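Side-chain contacts in TetR family transcriptional regulator (Rhodococcus erythropolis, PDB 4ZA6), which probably represses transcription of qsdA, and so controls degradation of N-acylhomoserine lactone quorum-sensing signals, as a DNA-binding regulator of the TetR family: residues T93-L98 / M104-L109; C154-H157 / L162-R165. One frame throughout, in Å; residues are numbered along the deposited sequence.

Contact 1 (T93-L98 / M104-L109); sequences TELRAL and MVFIKL
The F106 ring has L95 over one face, while L98 comes in obliquely beside it. The contact joins two consecutive short helices, 93-101 and 103-111, in the all-helical C-terminal domain of this TetR-family protein. From L95 a single methyl does the touching: CD1 sits 3.5 Å from F106 CE1, over the face but displaced past the rim, by CE1 and CZ. Y159 adds an aromatic partner, its ring and that of F106 meeting edge-to-face. F106 reaches across because its CG stands anti to the backbone N (chi1 -173°), carrying the ring out toward helix 93-101. Both leucine side chains cross that of F106 at about a right angle, and no hydrogen bond spans the pair. L98 also packs on L51 and L55 of helix 47-69, and Y18 of helix 4-19 touches both leucines. A bound methylpentanediol, probably from the crystallisation liquor, lies about 4 Å from the F106 side chain. With F106 cut back to an alanine, L95 CD1 would probably lose the face it rests on and Y159 its aromatic partner, opening a gap between the helices. The second leucine's approach is looser, L98 CD2 ending 4.0 Å from F106 CD1.

Contact 2 (C154-H157 / L162-R165); sequences CDVH and LLGR
L163 and R165, two residues apart in the segment 162-165, are the ones that approach V156 on helix 143-158. The segment, in the loop between helices 143-158 and 170-181, opens with L162, whose side chain packs on helix 103-111. L163 then reaches back to helix 143-158 with one methyl, CD1, which lies 3.8 Å from V156 CB and 4.0 Å from V156 CG1. The same methyl comes 3.5 Å from V156 O, so it packs against backbone as well as side chain. With CG anti to its own carbonyl carbon (chi1 -49°), the leucine swings CD1 over to V156, and the two side chains cross at about a right angle. At G164 the chain turns with a positive phi of 98°; a CB at this backbone conformation would collide with L163 O, which glycine avoids. R165 has its CB toward the helix, but its guanidinium is poorly ordered and its distances are uncertain: NH2 lies 4.2 Å from V156 O, obliquely placed and not hydrogen-bonded. R165 NH1 is 4.8 Å from H157 ND1, and both groups share E169, whose OE2 accepts a hydrogen bond from H157 ND1 and makes a long, weak ion pair with R165 NH1. Around this surface contact, M111 of helix 103-111 touches both V156 and L163, while C154 and H157 pack on helix 170-181; the surrounding fold has no strands.

Overall arrangement
Along the chain contact 1 is complete before contact 2 begins, and their centres lie 12 Å apart within the TetR-like C-terminal domain. Helix 103-111 connects them: it supplies the second segment of contact 1 and also meets the loop of contact 2. L162 and L163 make the join, L162 CD1 lying 3.6 Å from F106 CD2 and L163 CD2 4.2 Å from I107 CG2. Buried contact 1 abuts helices 4-19 and 47-69, consistent with the TetR layout, in which the N-terminal helices form the DNA-binding part. Surface contact 2 ties helix 143-158 to the loop leading into helix 170-181, so the two are linked through direct packing on helix 103-111.

Contact 1 (T93-L98 / M104-L109)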
loop_
_atom_site.group_PDB
_atom_site.type_symbol
_atom_site.label_atom_id
_atom_site.label_comp_id
_atom_site.label_asym_id
_atom_site.label_seq_id
_atom_site.Cartn_x
_atom_site.Cartn_y
_atom_site.Cartn_z
ATOM N N THR A 93 10.355 8.253 -4.743
ATOM C CA THR A 93 11.670 7.977 -5.351
ATOM C C THR A 93 12.187 6.580 -4.942
ATOM O O THR A 93 12.703 5.846 -5.793
ATOM C CB THR A 93 12.654 9.098 -5.042
ATOM O OG1 THR A 93 12.443 9.514 -3.697
ATOM C CG2 THR A 93 12.483 10.267 -5.966
ATOM N N GLU A 94 11.993 6.196 -3.657
ATOM C CA GLU A 94 12.357 4.875 -3.131
ATOM C C GLU A 94 11.599 3.737 -3.837
ATOM O O GLU A 94 12.205 2.732 -4.221
ATOM C CB GLU A 94 12.254 4.797 -1.592
ATOM C CG GLU A 94 10.899 5.131 -0.984
ATOM C CD GLU A 94 10.628 6.590 -0.647
ATOM O OE1 GLU A 94 11.502 7.448 -0.914
ATOM O OE2 GLU A 94 9.526 6.875 -0.117
ATOM N N LEU A 95 10.282 3.915 -4.059
ATOM C CA LEU A 95 9.504 2.917 -4.798
ATOM C C LEU A 95 10.012 2.829 -6.230
ATOM O O LEU A 95 10.261 1.727 -6.716
ATOM C CB LEU A 95 7.994 3.213 -4.792
ATOM C CG LEU A 95 7.161 2.160 -5.538
ATOM C CD1 LEU A 95 7.284 0.789 -4.871
ATOM C CD2 LEU A 95 5.730 2.583 -5.665
ATOM N N ARG A 96 10.203 3.991 -6.877
ATOM C CA ARG A 96 10.694 4.115 -8.252
ATOM C C ARG A 96 11.988 3.341 -8.479
ATOM O O ARG A 96 12.099 2.639 -9.480
ATOM C CB ARG A 96 10.855 5.601 -8.639
ATOM C CG ARG A 96 10.670 5.879 -10.127
ATOM C CD ARG A 96 10.267 7.318 -10.390
ATOM N NE ARG A 96 8.830 7.540 -10.203
ATOM C CZ ARG A 96 7.914 7.431 -11.164
ATOM N NH1 ARG A 96 8.273 7.094 -12.397
ATOM N NH2 ARG A 96 6.631 7.654 -10.897
ATOM N N ALA A 97 12.952 3.447 -7.538
ATOM C CA ALA A 97 14.232 2.739 -7.587
ATOM C C ALA A 97 14.012 1.235 -7.474
ATOM O O ALA A 97 14.656 0.473 -8.186
ATOM C CB ALA A 97 15.151 3.223 -6.458
ATOM N N LEU A 98 13.088 0.815 -6.582
ATOM C CA LEU A 98 12.748 -0.586 -6.348
ATOM C C LEU A 98 12.063 -1.183 -7.571
ATOM O O LEU A 98 12.491 -2.233 -8.032
ATOM C CB LEU A 98 11.864 -0.725 -5.089
ATOM C CG LEU A 98 11.429 -2.148 -4.716
ATOM C CD1 LEU A 98 12.492 -2.856 -3.873
ATOM C CD2 LEU A 98 10.082 -2.141 -4.007
ATOM N N MET A 104 9.043 -7.572 -11.362
ATOM C CA MET A 104 8.292 -8.815 -11.151
ATOM C C MET A 104 8.058 -9.116 -9.672
ATOM O O MET A 104 6.974 -9.580 -9.311
ATOM C CB MET A 104 8.976 -10.005 -11.848
ATOM C CG MET A 104 8.959 -9.905 -13.371
ATOM S SD MET A 104 9.594 -11.401 -14.187
ATOM C CE MET A 104 8.205 -12.540 -13.908
ATOM N N VAL A 105 9.060 -8.846 -8.812
ATOM C CA VAL A 105 8.925 -9.038 -7.358
ATOM C C VAL A 105 7.845 -8.096 -6.886
ATOM O O VAL A 105 6.924 -8.531 -6.197
ATOM C CB VAL A 105 10.269 -8.803 -6.601
ATOM C CG1 VAL A 105 10.065 -8.746 -5.090
ATOM C CG2 VAL A 105 11.289 -9.884 -6.943
ATOM N N PHE A 106 7.925 -6.806 -7.299
ATOM C CA PHE A 106 6.939 -5.810 -6.889
ATOM C C PHE A 106 5.508 -6.104 -7.380
ATOM O O PHE A 106 4.561 -5.929 -6.597
ATOM C CB PHE A 106 7.374 -4.371 -7.245
ATOM C CG PHE A 106 6.425 -3.358 -6.658
ATOM C CD1 PHE A 106 6.447 -3.069 -5.302
ATOM C CD2 PHE A 106 5.417 -2.797 -7.433
ATOM C CE1 PHE A 106 5.502 -2.193 -4.738
ATOM C CE2 PHE A 106 4.500 -1.898 -6.877
ATOM C CZ PHE A 106 4.543 -1.611 -5.528
ATOM N N ILE A 107 5.346 -6.551 -8.640
ATOM C CA ILE A 107 4.010 -6.868 -9.166
ATOM C C ILE A 107 3.351 -7.880 -8.235
ATOM O O ILE A 107 2.191 -7.693 -7.832
ATOM C CB ILE A 107 4.018 -7.345 -10.651
ATOM C CG1 ILE A 107 4.396 -6.186 -11.617
ATOM C CG2 ILE A 107 2.613 -7.895 -11.030
ATOM C CD1 ILE A 107 4.832 -6.638 -13.057
ATOM N N LYS A 108 4.126 -8.920 -7.851
ATOM C CA LYS A 108 3.708 -9.994 -6.951
ATOM C C LYS A 108 3.337 -9.470 -5.567
ATOM O O LYS A 108 2.264 -9.794 -5.064
ATOM C CB LYS A 108 4.799 -11.075 -6.870
ATOM C CG LYS A 108 4.455 -12.260 -5.994
ATOM C CD LYS A 108 5.411 -13.405 -6.221
ATOM C CE LYS A 108 4.943 -14.628 -5.495
ATOM N NZ LYS A 108 5.405 -14.672 -4.075
ATOM N N LEU A 109 4.212 -8.680 -4.944
ATOM C CA LEU A 109 3.946 -8.128 -3.602
ATOM C C LEU A 109 2.752 -7.150 -3.529
ATOM O O LEU A 109 2.025 -7.127 -2.535
ATOM C CB LEU A 109 5.222 -7.439 -3.073
ATOM C CG LEU A 109 6.438 -8.331 -2.857
ATOM C CD1 LEU A 109 7.608 -7.515 -2.365
ATOM C CD2 LEU A 109 6.146 -9.445 -1.875
#

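Contact 2 (C154-H157 / L162-R165)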
loop_
_atom_site.group_PDB
_atom_site.type_symbol
_atom_site.label_atom_id
_atom_site.label_comp_id
_atom_site.label_asym_id
_atom_site.label_seq_id
_atom_site.Cartn_x
_atom_site.Cartn_y
_atom_site.Cartn_z
ATOM N N CYS A 154 -8.304 -0.658 -7.853
ATOM C CA CYS A 154 -7.403 0.487 -7.950
ATOM C C CYS A 154 -5.976 0.166 -8.210
ATOM O O CYS A 154 -5.336 0.909 -8.951
ATOM C CB CYS A 154 -7.532 1.378 -6.719
ATOM S SG CYS A 154 -9.147 2.171 -6.568
ATOM N N ASP A 155 -5.423 -0.847 -7.515
ATOM C CA ASP A 155 -4.000 -1.094 -7.613
ATOM C C ASP A 155 -3.412 -1.365 -9.006
ATOM O O ASP A 155 -2.339 -0.812 -9.319
ATOM C CB ASP A 155 -3.473 -1.990 -6.509
ATOM C CG ASP A 155 -4.008 -3.402 -6.452
ATOM O OD1 ASP A 155 -4.662 -3.850 -7.453
ATOM O OD2 ASP A 155 -3.757 -4.077 -5.427
ATOM N N VAL A 156 -4.163 -2.070 -9.888
ATOM C CA VAL A 156 -3.689 -2.321 -11.263
ATOM C C VAL A 156 -3.578 -1.026 -12.075
ATOM O O VAL A 156 -2.813 -0.970 -13.037
ATOM C CB VAL A 156 -4.452 -3.452 -12.024
ATOM C CG1 VAL A 156 -4.126 -4.824 -11.422
ATOM C CG2 VAL A 156 -5.959 -3.203 -12.025
ATOM N N HIS A 157 -4.363 0.011 -11.687
ATOM C CA HIS A 157 -4.348 1.313 -12.356
ATOM C C HIS A 157 -3.217 2.140 -11.811
ATOM O O HIS A 157 -2.485 2.757 -12.596
ATOM C CB HIS A 157 -5.699 2.036 -12.233
ATOM C CG HIS A 157 -6.765 1.391 -13.053
ATOM N ND1 HIS A 157 -6.762 1.477 -14.424
ATOM C CD2 HIS A 157 -7.799 0.614 -12.668
ATOM C CE1 HIS A 157 -7.805 0.778 -14.831
ATOM N NE2 HIS A 157 -8.470 0.260 -13.813
ATOM N N LEU A 162 3.857 -0.739 -14.901
ATOM C CA LEU A 162 4.481 -2.051 -14.703
ATOM C C LEU A 162 3.784 -3.153 -15.473
ATOM O O LEU A 162 4.337 -4.234 -15.650
ATOM C CB LEU A 162 4.524 -2.405 -13.212
ATOM C CG LEU A 162 5.389 -1.477 -12.362
ATOM C CD1 LEU A 162 5.205 -1.764 -10.906
ATOM C CD2 LEU A 162 6.878 -1.542 -12.798
ATOM N N LEU A 163 2.553 -2.875 -15.913
ATOM C CA LEU A 163 1.705 -3.816 -16.620
ATOM C C LEU A 163 1.632 -3.517 -18.098
ATOM O O LEU A 163 0.776 -4.060 -18.794
ATOM C CB LEU A 163 0.310 -3.874 -15.956
ATOM C CG LEU A 163 0.283 -4.054 -14.413
ATOM C CD1 LEU A 163 -1.111 -3.898 -13.858
ATOM C CD2 LEU A 163 0.857 -5.397 -13.985
ATOM N N GLY A 164 2.547 -2.675 -18.577
ATOM C CA GLY A 164 2.655 -2.333 -19.993
ATOM C C GLY A 164 2.020 -1.041 -20.457
ATOM O O GLY A 164 2.035 -0.749 -21.658
ATOM N N ARG A 165 1.462 -0.251 -19.533
ATOM C CA ARG A 165 0.830 1.014 -19.904
ATOM C C ARG A 165 1.741 2.225 -19.787
ATOM O O ARG A 165 2.896 2.096 -19.378
ATOM C CB ARG A 165 -0.563 1.164 -19.273
ATOM C CG ARG A 165 -1.552 0.172 -19.917
ATOM C CD ARG A 165 -2.897 0.073 -19.231
ATOM N NE ARG A 165 -2.981 -0.975 -18.202
ATOM C CZ ARG A 165 -4.120 -1.470 -17.731
ATOM N NH1 ARG A 165 -5.286 -1.038 -18.201
ATOM N NH2 ARG A 165 -4.105 -2.396 -16.782
#